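Local coordinates for TRAP dicarboxylate transporter, DctP subunit (Anaerococcus prevoti, PDB 4N91), which binds alpha- and beta-D-glucuronate as the solute-binding subunit of a TRAP transporter, probably handing the sugar acid on to the membrane permease, at residues Val35-Ser40 with Pro44-Leu49; Ala51-Val56 with Tyr64-Tyr69; Trp148-Ser153 with Lys275-Ala280; Gly75-Met80 with Asn96-Thr101. All blocks are in the same frame, centred on the assembly; numbering follows the deposited sequence.

Interaction 1. Residues Val35-Ser40 with Pro44-Leu49; sequences VGHNQS and PTHLGL. With BDP (beta-D-glucopyranuronic acid), chain C.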
# COMPACT_ATOMS: atom_id res chain seq x y z
N VAL A 35 -12.75 -9.92 -7.99
CA VAL A 35 -11.80 -8.87 -7.68
C VAL A 35 -11.95 -8.57 -6.20
O VAL A 35 -13.06 -8.32 -5.70
CB VAL A 35 -12.10 -7.58 -8.46
CG1 VAL A 35 -11.06 -6.52 -8.13
CG2 VAL A 35 -12.17 -7.86 -9.97
N GLY A 36 -10.85 -8.65 -5.47
CA GLY A 36 -10.91 -8.38 -4.05
C GLY A 36 -10.04 -7.26 -3.55
O GLY A 36 -8.95 -6.99 -4.07
N HIS A 37 -10.50 -6.63 -2.47
CA HIS A 37 -9.69 -5.69 -1.73
C HIS A 37 -10.15 -5.61 -0.27
O HIS A 37 -11.18 -6.20 0.07
CB HIS A 37 -9.69 -4.32 -2.40
CG HIS A 37 -11.00 -3.61 -2.32
ND1 HIS A 37 -11.33 -2.80 -1.26
CD2 HIS A 37 -12.08 -3.60 -3.15
CE1 HIS A 37 -12.54 -2.30 -1.44
NE2 HIS A 37 -13.00 -2.75 -2.59
N ASN A 38 -9.38 -4.94 0.58
CA ASN A 38 -9.62 -4.97 2.01
C ASN A 38 -10.20 -3.69 2.61
O ASN A 38 -10.25 -3.54 3.82
CB ASN A 38 -8.35 -5.36 2.76
CG ASN A 38 -7.29 -4.28 2.74
OD1 ASN A 38 -7.44 -3.23 2.12
ND2 ASN A 38 -6.19 -4.53 3.45
N GLN A 39 -10.60 -2.77 1.75
CA GLN A 39 -11.09 -1.44 2.16
C GLN A 39 -12.60 -1.38 2.20
O GLN A 39 -13.30 -2.21 1.64
CB GLN A 39 -10.58 -0.35 1.23
CG GLN A 39 -9.05 -0.36 1.03
CD GLN A 39 -8.27 0.21 2.20
OE1 GLN A 39 -8.80 0.47 3.29
NE2 GLN A 39 -6.99 0.40 1.97
N SER A 40 -13.11 -0.34 2.85
CA SER A 40 -14.54 -0.12 2.86
C SER A 40 -15.06 0.28 1.49
O SER A 40 -14.29 0.68 0.57
CB SER A 40 -14.88 0.98 3.85
OG SER A 40 -14.69 2.25 3.29
N PRO A 44 -11.39 5.21 -1.74
CA PRO A 44 -10.95 5.41 -3.14
C PRO A 44 -10.72 4.14 -3.95
O PRO A 44 -11.00 4.09 -5.14
CB PRO A 44 -9.65 6.18 -2.97
CG PRO A 44 -9.93 7.02 -1.77
CD PRO A 44 -10.63 6.07 -0.82
N THR A 45 -10.12 3.14 -3.35
CA THR A 45 -9.90 1.87 -4.03
C THR A 45 -11.17 1.18 -4.46
O THR A 45 -11.24 0.64 -5.57
CB THR A 45 -9.02 0.97 -3.13
OG1 THR A 45 -7.74 1.59 -3.03
CG2 THR A 45 -8.90 -0.44 -3.69
N HIS A 46 -12.20 1.19 -3.62
CA HIS A 46 -13.47 0.63 -4.04
C HIS A 46 -14.08 1.46 -5.18
O HIS A 46 -14.56 0.90 -6.16
CB HIS A 46 -14.45 0.52 -2.87
CG HIS A 46 -15.69 -0.24 -3.22
ND1 HIS A 46 -15.68 -1.59 -3.51
CD2 HIS A 46 -16.97 0.16 -3.37
CE1 HIS A 46 -16.90 -1.99 -3.82
NE2 HIS A 46 -17.70 -0.95 -3.72
N LEU A 47 -14.01 2.79 -5.07
CA LEU A 47 -14.56 3.67 -6.10
C LEU A 47 -13.82 3.45 -7.41
O LEU A 47 -14.44 3.41 -8.47
CB LEU A 47 -14.48 5.13 -5.68
CG LEU A 47 -15.15 5.46 -4.34
CD1 LEU A 47 -14.94 6.92 -3.99
CD2 LEU A 47 -16.60 5.11 -4.40
N GLY A 48 -12.50 3.32 -7.35
CA GLY A 48 -11.74 3.01 -8.56
C GLY A 48 -12.13 1.67 -9.17
O GLY A 48 -12.26 1.52 -10.40
N LEU A 49 -12.31 0.67 -8.33
CA LEU A 49 -12.65 -0.65 -8.85
C LEU A 49 -14.07 -0.68 -9.43
O LEU A 49 -14.32 -1.39 -10.41
CB LEU A 49 -12.42 -1.74 -7.81
CG LEU A 49 -10.97 -2.06 -7.47
CD1 LEU A 49 -10.86 -2.90 -6.23
CD2 LEU A 49 -10.29 -2.75 -8.64
C1 BDP C . -3.35 0.85 3.74
C2 BDP C . -3.15 0.19 2.45
C3 BDP C . -3.65 -1.22 2.50
C4 BDP C . -2.98 -1.97 3.52
C5 BDP C . -3.13 -1.28 4.82
C6 BDP C . -2.30 -1.96 5.93
O2 BDP C . -4.13 0.90 1.60
O3 BDP C . -3.48 -1.85 1.19
O4 BDP C . -3.38 -3.24 3.61
O5 BDP C . -2.64 0.10 4.73
O6A BDP C . -2.54 -3.18 6.11
O1 BDP C . -2.59 2.09 3.70
O6B BDP C . -1.63 -1.25 6.72
O HOH W 1 -6.33 0.14 -1.28
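From Val35, which faces Leu49, the chain leaves strand 31-36 and runs as a loop past the first turns of helix 44-60, bringing Gln39 CA within 7.0 Å of His46 CA. His37 is the centre of the contact. With CG held between the backbone N and the carbonyl carbon (chi1 70°), its ring reaches over to the helix, and NE2 and His46 ND1 share a nearly straight hydrogen bond of 3.1 Å (165°) in which either could be the donor. The two imidazoles meet rim to rim, their planes 46° apart. At the other nitrogen, His37 ND1 accepts from Gln39 N at 3.1 Å, so the ring is gripped on two sides and cannot easily turn. Thr45 CG2 sits over one face of it, toward the rim, and Leu49 CD1 packs 3.4 Å from His37 CD2 while its other methyl, CD2, leans on Val35 CG1. This is the strand-to-helix turn of the beta-alpha-beta unit formed by 31-36, 44-60 and 64-69, and the loop carries part of the glucuronate pocket. Asn38 ND2 donates to O4 of the beta-anomer at 3.1 Å, and Gln39 NE2 lies 2.9 Å from its O2. Between the loop and the helix a water is hydrogen-bonded to Thr45 OG1 at 2.7 Å and weakly to Gln39 NE2, linking the helix to a ligand-binding amide.

Interaction 2. Residues Ala51-Val56 with Tyr64-Tyr69; sequences AFEEYV and YDIQVY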
# COMPACT_ATOMS: atom_id res chain seq x y z
N ALA A 51 -15.30 1.82 -10.98
CA ALA A 51 -15.09 2.46 -12.30
C ALA A 51 -14.50 1.45 -13.30
O ALA A 51 -14.90 1.39 -14.47
CB ALA A 51 -14.21 3.67 -12.15
N PHE A 52 -13.56 0.65 -12.84
CA PHE A 52 -13.02 -0.47 -13.61
C PHE A 52 -14.14 -1.39 -14.10
O PHE A 52 -14.22 -1.73 -15.30
CB PHE A 52 -12.03 -1.24 -12.73
CG PHE A 52 -11.61 -2.58 -13.28
CD1 PHE A 52 -10.73 -2.67 -14.34
CD2 PHE A 52 -12.10 -3.75 -12.72
CE1 PHE A 52 -10.34 -3.92 -14.85
CE2 PHE A 52 -11.71 -5.00 -13.23
CZ PHE A 52 -10.84 -5.08 -14.29
N GLU A 53 -15.01 -1.80 -13.17
CA GLU A 53 -16.11 -2.70 -13.50
C GLU A 53 -17.01 -2.08 -14.55
O GLU A 53 -17.39 -2.73 -15.54
CB GLU A 53 -16.91 -3.02 -12.26
CG GLU A 53 -18.20 -3.77 -12.53
CD GLU A 53 -18.91 -4.17 -11.27
OE1 GLU A 53 -18.34 -3.94 -10.18
OE2 GLU A 53 -20.03 -4.71 -11.36
N GLU A 54 -17.36 -0.82 -14.36
CA GLU A 54 -18.26 -0.17 -15.28
C GLU A 54 -17.60 -0.01 -16.67
O GLU A 54 -18.24 -0.23 -17.71
CB GLU A 54 -18.67 1.19 -14.74
CG GLU A 54 -19.74 1.87 -15.60
CD GLU A 54 -20.16 3.22 -15.06
OE1 GLU A 54 -19.56 3.66 -14.05
OE2 GLU A 54 -21.09 3.83 -15.63
N TYR A 55 -16.33 0.36 -16.68
CA TYR A 55 -15.63 0.52 -17.94
C TYR A 55 -15.63 -0.78 -18.73
O TYR A 55 -15.98 -0.81 -19.91
CB TYR A 55 -14.19 1.00 -17.73
CG TYR A 55 -13.45 1.12 -19.04
CD1 TYR A 55 -13.58 2.28 -19.81
CD2 TYR A 55 -12.67 0.09 -19.53
CE1 TYR A 55 -12.92 2.39 -21.02
CE2 TYR A 55 -12.01 0.20 -20.74
CZ TYR A 55 -12.15 1.36 -21.48
OH TYR A 55 -11.51 1.47 -22.70
N VAL A 56 -15.23 -1.87 -18.07
CA VAL A 56 -15.07 -3.13 -18.78
C VAL A 56 -16.42 -3.68 -19.21
O VAL A 56 -16.58 -4.14 -20.34
CB VAL A 56 -14.31 -4.17 -17.93
CG1 VAL A 56 -14.33 -5.52 -18.61
CG2 VAL A 56 -12.89 -3.70 -17.69
N TYR A 64 -18.43 -10.68 -19.67
CA TYR A 64 -17.82 -10.73 -18.35
C TYR A 64 -18.70 -10.07 -17.31
O TYR A 64 -19.28 -9.00 -17.54
CB TYR A 64 -16.45 -10.06 -18.35
CG TYR A 64 -15.43 -10.68 -19.27
CD1 TYR A 64 -14.71 -11.81 -18.90
CD2 TYR A 64 -15.18 -10.14 -20.52
CE1 TYR A 64 -13.77 -12.37 -19.75
CE2 TYR A 64 -14.24 -10.70 -21.37
CZ TYR A 64 -13.54 -11.82 -20.98
OH TYR A 64 -12.61 -12.37 -21.84
N ASP A 65 -18.81 -10.71 -16.15
CA ASP A 65 -19.42 -10.11 -14.99
C ASP A 65 -18.30 -9.87 -13.98
O ASP A 65 -17.76 -10.82 -13.43
CB ASP A 65 -20.48 -11.02 -14.40
CG ASP A 65 -21.07 -10.47 -13.12
OD1 ASP A 65 -20.87 -9.27 -12.82
OD2 ASP A 65 -21.75 -11.23 -12.41
N ILE A 66 -17.92 -8.62 -13.78
CA ILE A 66 -16.88 -8.29 -12.81
C ILE A 66 -17.51 -8.12 -11.43
O ILE A 66 -18.43 -7.32 -11.26
CB ILE A 66 -16.09 -7.04 -13.25
CG1 ILE A 66 -15.20 -7.41 -14.44
CG2 ILE A 66 -15.26 -6.49 -12.11
CD1 ILE A 66 -14.56 -6.24 -15.12
N GLN A 67 -17.05 -8.90 -10.45
CA GLN A 67 -17.59 -8.80 -9.10
C GLN A 67 -16.53 -8.32 -8.12
O GLN A 67 -15.48 -8.93 -8.00
CB GLN A 67 -18.12 -10.16 -8.67
CG GLN A 67 -19.27 -10.61 -9.54
CD GLN A 67 -19.77 -11.99 -9.19
OE1 GLN A 67 -19.21 -12.67 -8.32
NE2 GLN A 67 -20.82 -12.43 -9.88
N VAL A 68 -16.82 -7.22 -7.43
CA VAL A 68 -15.86 -6.59 -6.55
C VAL A 68 -16.24 -6.92 -5.11
O VAL A 68 -17.37 -6.71 -4.69
CB VAL A 68 -15.79 -5.06 -6.76
CG1 VAL A 68 -14.75 -4.43 -5.81
CG2 VAL A 68 -15.49 -4.72 -8.18
N TYR A 69 -15.29 -7.48 -4.37
CA TYR A 69 -15.49 -7.89 -2.99
C TYR A 69 -14.66 -7.01 -2.05
O TYR A 69 -13.45 -7.22 -1.88
CB TYR A 69 -15.07 -9.35 -2.81
CG TYR A 69 -15.92 -10.35 -3.57
CD1 TYR A 69 -15.70 -10.62 -4.91
CD2 TYR A 69 -16.96 -11.03 -2.93
CE1 TYR A 69 -16.48 -11.52 -5.60
CE2 TYR A 69 -17.75 -11.93 -3.63
CZ TYR A 69 -17.50 -12.16 -4.96
OH TYR A 69 -18.26 -13.06 -5.67
O HOH W 2 -19.23 -5.73 -8.12
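Ile66 points from strand 64-69 into helix 44-60, which runs antiparallel to it (175° between the short axes, 8.6 Å apart), and three helix side chains close around it. Val56 crosses the isoleucine at roughly a right angle, its CB only 3.5 Å from Ile66 CD1, which is tight for two carbons. Phe52 also comes across it, ring atom CE2 touching the same CD1 at 3.6 Å. Glu53 behaves differently: with CG anti to the backbone N (chi1 171°) and the rest of the chain extended, it slides past Ile66 in the opposite direction, its CB resting against CG2. That carries its carboxylate beyond the apolar part to the strand backbone, where OE2 stands 3.1 Å from Ile66 O. Both are acceptors, so this is contact without a bond; with Glu57 OE2 also close, the carboxylate may hold a proton more readily than usual. OE1 has a different neighbour: a water donates to it at 2.9 Å and accepts from Val68 N, while Val68 CG2 touches the same OE1, the two side chains meeting at a slant. Phe52 and Val56 also touch Phe262 of helix 256-290. A helix laid antiparallel on the outermost strand of the sheet in this way is the returning half of a beta-alpha-beta crossover.

Interaction 3. Residues Trp148-Ser153 with Lys275-Ala280; sequences WLDAGS and KEWKVA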
# COMPACT_ATOMS: atom_id res chain seq x y z
N TRP A 148 -0.82 0.51 -10.06
CA TRP A 148 -0.67 0.88 -8.66
C TRP A 148 -1.81 1.81 -8.24
O TRP A 148 -2.53 2.38 -9.07
CB TRP A 148 0.69 1.54 -8.43
CG TRP A 148 0.79 2.92 -9.09
CD1 TRP A 148 1.01 3.20 -10.42
CD2 TRP A 148 0.71 4.19 -8.43
NE1 TRP A 148 1.05 4.56 -10.62
CE2 TRP A 148 0.88 5.19 -9.41
CE3 TRP A 148 0.52 4.57 -7.10
CZ2 TRP A 148 0.83 6.54 -9.11
CZ3 TRP A 148 0.49 5.92 -6.80
CH2 TRP A 148 0.64 6.89 -7.81
N LEU A 149 -1.97 1.94 -6.93
CA LEU A 149 -2.96 2.83 -6.36
C LEU A 149 -2.28 3.62 -5.26
O LEU A 149 -1.39 3.10 -4.59
CB LEU A 149 -4.14 2.04 -5.77
CG LEU A 149 -4.79 1.02 -6.73
CD1 LEU A 149 -5.72 0.14 -5.97
CD2 LEU A 149 -5.49 1.67 -7.91
N ASP A 150 -2.72 4.86 -5.06
CA ASP A 150 -2.12 5.76 -4.09
C ASP A 150 -2.62 5.40 -2.68
O ASP A 150 -3.82 5.23 -2.45
CB ASP A 150 -2.55 7.19 -4.42
CG ASP A 150 -1.64 8.25 -3.83
OD1 ASP A 150 -0.83 7.97 -2.92
OD2 ASP A 150 -1.75 9.41 -4.30
N ALA A 151 -1.69 5.27 -1.75
CA ALA A 151 -2.00 5.09 -0.33
C ALA A 151 -1.27 6.14 0.51
O ALA A 151 -1.01 5.94 1.70
CB ALA A 151 -1.66 3.69 0.12
N GLY A 152 -0.94 7.29 -0.08
CA GLY A 152 -0.33 8.37 0.68
C GLY A 152 0.97 7.98 1.33
O GLY A 152 1.71 7.16 0.80
N SER A 153 1.27 8.57 2.49
CA SER A 153 2.46 8.24 3.24
C SER A 153 2.07 7.65 4.60
O SER A 153 0.97 7.90 5.09
CB SER A 153 3.34 9.48 3.47
OG SER A 153 2.69 10.41 4.31
N LYS A 275 -7.63 10.18 -8.17
CA LYS A 275 -8.45 11.38 -8.02
C LYS A 275 -9.24 11.32 -6.73
O LYS A 275 -9.34 12.31 -5.97
CB LYS A 275 -9.40 11.51 -9.20
CG LYS A 275 -10.40 12.67 -9.16
CD LYS A 275 -11.71 12.27 -8.48
CE LYS A 275 -12.85 13.21 -8.79
NZ LYS A 275 -14.08 12.84 -8.06
N GLU A 276 -9.79 10.15 -6.45
CA GLU A 276 -10.62 10.00 -5.25
C GLU A 276 -9.76 10.03 -4.00
O GLU A 276 -10.22 10.48 -2.94
CB GLU A 276 -11.45 8.71 -5.33
CG GLU A 276 -12.48 8.72 -6.43
CD GLU A 276 -13.61 9.72 -6.23
OE1 GLU A 276 -13.72 10.36 -5.16
OE2 GLU A 276 -14.41 9.87 -7.17
N TRP A 277 -8.53 9.57 -4.11
CA TRP A 277 -7.60 9.56 -2.99
C TRP A 277 -7.38 10.97 -2.46
O TRP A 277 -7.44 11.22 -1.26
CB TRP A 277 -6.25 8.94 -3.38
CG TRP A 277 -5.34 9.00 -2.22
CD1 TRP A 277 -4.32 9.90 -2.01
CD2 TRP A 277 -5.39 8.18 -1.06
NE1 TRP A 277 -3.74 9.67 -0.79
CE2 TRP A 277 -4.39 8.63 -0.18
CE3 TRP A 277 -6.20 7.10 -0.66
CZ2 TRP A 277 -4.17 8.04 1.06
CZ3 TRP A 277 -5.97 6.52 0.57
CH2 TRP A 277 -4.97 6.99 1.41
N LYS A 278 -7.17 11.92 -3.37
CA LYS A 278 -6.93 13.32 -2.99
C LYS A 278 -8.10 13.89 -2.20
O LYS A 278 -7.91 14.47 -1.13
CB LYS A 278 -6.67 14.16 -4.25
CG LYS A 278 -5.47 13.70 -5.06
CD LYS A 278 -5.30 14.54 -6.32
CE LYS A 278 -4.43 13.84 -7.36
NZ LYS A 278 -3.00 13.78 -6.95
N VAL A 279 -9.31 13.65 -2.69
CA VAL A 279 -10.53 14.06 -2.02
C VAL A 279 -10.64 13.41 -0.63
O VAL A 279 -10.88 14.09 0.38
CB VAL A 279 -11.76 13.67 -2.88
CG1 VAL A 279 -13.05 14.02 -2.16
CG2 VAL A 279 -11.71 14.41 -4.22
N ALA A 280 -10.47 12.10 -0.59
CA ALA A 280 -10.70 11.32 0.62
C ALA A 280 -9.71 11.67 1.72
O ALA A 280 -10.08 11.76 2.88
CB ALA A 280 -10.64 9.84 0.31
O HOH W 3 -3.45 10.70 -5.97
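Trp277 of helix 256-290 lays its indole against residues 150-152, the crossing that takes the chain from strand 143-149 of one sheet to strand 154-158 of another, and this crossing begins with an Asx turn. In that turn Asp150 OD1 accepts from Gly152 N at 2.9 Å, met from above the carboxylate plane. The packing across the contact is mostly CH-pi: Asp150 CB lies over the five-membered ring, 4.2 Å from its centroid, and Ala151 CA over the six-membered ring at 4.1 Å. The tryptophan has its CG anti to the backbone N (chi1 178°), which turns the indole face to the turn. Asp150 O rests over the same face, 3.5 Å from Trp277 CE3, and also accepts from Gln273 NE2. Gly152 N comes within 3.5 Å of Trp277 CZ2, where a side chain on the glycine would be crowded. An alanine in place of Trp277 is likely to open a gap beneath the turn and leave the peptides of 150-152 without their flat support, beside a pocket that Ala151 lines. The carboxylate lies near the five-membered ring, OD2 3.5 Å from Trp277 CD1, its plane 29° from that of the ring. The same OD2 accepts a hydrogen bond of 2.7 Å from a water, which in turn is held weakly by Lys278 NZ.

Interaction 4. Residues Gly75-Met80 with Asn96-Thr101; sequences GSQIDM and NAILET. With BDP (beta-D-glucopyranuronic acid), chain C.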
# COMPACT_ATOMS: atom_id res chain seq x y z
N GLY A 75 -11.05 -12.60 2.33
CA GLY A 75 -9.95 -12.82 3.25
C GLY A 75 -9.10 -11.58 3.46
O GLY A 75 -9.29 -10.54 2.81
N SER A 76 -8.17 -11.69 4.40
CA SER A 76 -7.13 -10.70 4.59
C SER A 76 -6.30 -10.58 3.31
O SER A 76 -6.41 -11.40 2.40
CB SER A 76 -6.22 -11.18 5.72
OG SER A 76 -5.49 -12.31 5.25
N GLN A 77 -5.49 -9.54 3.20
CA GLN A 77 -4.72 -9.34 1.99
C GLN A 77 -3.82 -10.55 1.68
O GLN A 77 -3.71 -11.00 0.53
CB GLN A 77 -3.88 -8.08 2.13
CG GLN A 77 -3.89 -7.26 0.96
CD GLN A 77 -3.22 -5.92 1.21
OE1 GLN A 77 -2.05 -5.88 1.55
NE2 GLN A 77 -3.94 -4.85 0.99
N ILE A 78 -3.18 -11.08 2.71
CA ILE A 78 -2.36 -12.29 2.51
C ILE A 78 -3.17 -13.45 1.95
O ILE A 78 -2.70 -14.12 1.04
CB ILE A 78 -1.66 -12.74 3.82
CG1 ILE A 78 -0.32 -12.04 3.93
CG2 ILE A 78 -1.44 -14.24 3.81
CD1 ILE A 78 0.75 -12.56 2.92
N ASP A 79 -4.38 -13.68 2.48
CA ASP A 79 -5.37 -14.68 2.00
C ASP A 79 -5.58 -14.42 0.47
O ASP A 79 -5.49 -15.34 -0.36
CB ASP A 79 -6.77 -14.51 2.67
CG ASP A 79 -6.88 -15.05 4.13
OD1 ASP A 79 -5.98 -15.78 4.63
OD2 ASP A 79 -7.94 -14.72 4.80
N MSE A 80 -5.87 -13.17 0.12
CA MSE A 80 -6.25 -12.81 -1.25
C MSE A 80 -5.11 -12.99 -2.24
O MSE A 80 -5.34 -13.42 -3.36
CB MSE A 80 -6.79 -11.38 -1.31
CG MSE A 80 -8.12 -11.24 -0.63
SE MSE A 80 -8.94 -9.49 -1.00
CE MSE A 80 -7.93 -8.44 0.30
N ASN A 96 2.33 -3.11 -1.41
CA ASN A 96 3.68 -3.50 -1.80
C ASN A 96 4.43 -4.11 -0.60
O ASN A 96 5.33 -4.94 -0.77
CB ASN A 96 4.41 -2.27 -2.29
CG ASN A 96 5.66 -2.61 -3.04
OD1 ASN A 96 5.62 -2.90 -4.23
ND2 ASN A 96 6.79 -2.58 -2.36
N ALA A 97 4.07 -3.66 0.60
CA ALA A 97 4.74 -4.13 1.82
C ALA A 97 4.77 -5.65 1.89
O ALA A 97 5.75 -6.23 2.34
CB ALA A 97 4.05 -3.55 3.06
N ILE A 98 3.68 -6.31 1.51
CA ILE A 98 3.62 -7.76 1.66
C ILE A 98 4.12 -8.52 0.44
O ILE A 98 4.45 -9.69 0.53
CB ILE A 98 2.22 -8.28 2.07
CG1 ILE A 98 1.22 -8.12 0.93
CG2 ILE A 98 1.72 -7.60 3.40
CD1 ILE A 98 -0.06 -8.90 1.14
N LEU A 99 4.24 -7.85 -0.70
CA LEU A 99 4.65 -8.54 -1.91
C LEU A 99 6.12 -8.92 -1.88
O LEU A 99 6.53 -9.85 -2.55
CB LEU A 99 4.34 -7.71 -3.14
CG LEU A 99 2.84 -7.51 -3.38
CD1 LEU A 99 2.63 -6.65 -4.60
CD2 LEU A 99 2.10 -8.83 -3.54
N GLU A 100 6.91 -8.24 -1.05
CA GLU A 100 8.32 -8.59 -0.89
C GLU A 100 8.56 -10.00 -0.38
O GLU A 100 9.64 -10.52 -0.54
CB GLU A 100 9.04 -7.57 -0.00
CG GLU A 100 8.58 -7.57 1.44
CD GLU A 100 9.31 -6.56 2.32
OE1 GLU A 100 9.95 -5.61 1.79
OE2 GLU A 100 9.23 -6.73 3.55
N THR A 101 7.56 -10.62 0.24
CA THR A 101 7.68 -11.99 0.71
C THR A 101 7.40 -12.99 -0.41
O THR A 101 7.67 -14.17 -0.26
CB THR A 101 6.78 -12.28 1.94
OG1 THR A 101 5.39 -12.16 1.60
CG2 THR A 101 7.10 -11.33 3.08
C1 BDP C . -3.35 0.85 3.74
C2 BDP C . -3.15 0.19 2.45
C3 BDP C . -3.65 -1.22 2.50
C4 BDP C . -2.98 -1.97 3.52
C5 BDP C . -3.13 -1.28 4.82
C6 BDP C . -2.30 -1.96 5.93
O2 BDP C . -4.13 0.90 1.60
O3 BDP C . -3.48 -1.85 1.19
O4 BDP C . -3.38 -3.24 3.61
O5 BDP C . -2.64 0.10 4.73
O6A BDP C . -2.54 -3.18 6.11
O1 BDP C . -2.59 2.09 3.70
O6B BDP C . -1.63 -1.25 6.72
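Ile98 pushes its CD1 methyl into the first turn of helix 77-86, and this is where the contact is close: CD1 lies 3.6 Å from Gln77 OE1 and 4.0 Å from Gln77 CB. The isoleucine gets there with CG1 between the backbone N and the carbonyl carbon (chi1 70°). Gln77 crosses it at a slant, extended beyond CG toward the sugar, with chi1 at -136°, well off a staggered position. Toward the outside the contact thins: Ile78 CD1 meets Ile98 CD1 at 4.1 Å, and exposed Thr101 turns back on its own segment, its OG1 donating to Ile98 O at 2.9 Å. The helix start is fixed by a capping box, Asp79 N bonding to Ser76 OG and Ser76 N to Asp79 OD2. Gln77 uses both ends of its amide: OE1 accepts from Ser95 N, and NE2 donates to O3 of beta-D-glucuronate at 3.0 Å (157°). A leucine at Gln77 would probably leave the sugar O3 without this donor and Ser95 N without its acceptor. With OE1 taken by Ser95 N, the amide is probably held with its NH2 toward the sugar, while Ile98 CD1 packs against the oxygen side.

In the fold
Interactions 1 and 2 share helix 44-60 and neighbouring strands of one sheet, stitched by probable hydrogen bonds such as Val35 O to Tyr69 N at 2.7 Å; their centres are 11 Å apart. Interaction 3 touches the start of that helix, where Pro44 CG packs 3.6 Å from Ala280 CB. Interaction 4 lies on the opposite side of the chain's centre from interaction 3, their centres 19 Å apart. The pocket brings them together: interactions 1 and 4 both touch the glucuronate, with Asn38 ND2 and Gln77 NE2 3.4 Å apart, and the side chain of Ala151 in interaction 3 is about 4 Å from it. Interaction 2 stands back, its Val68 side chain about 14 Å from the sugar.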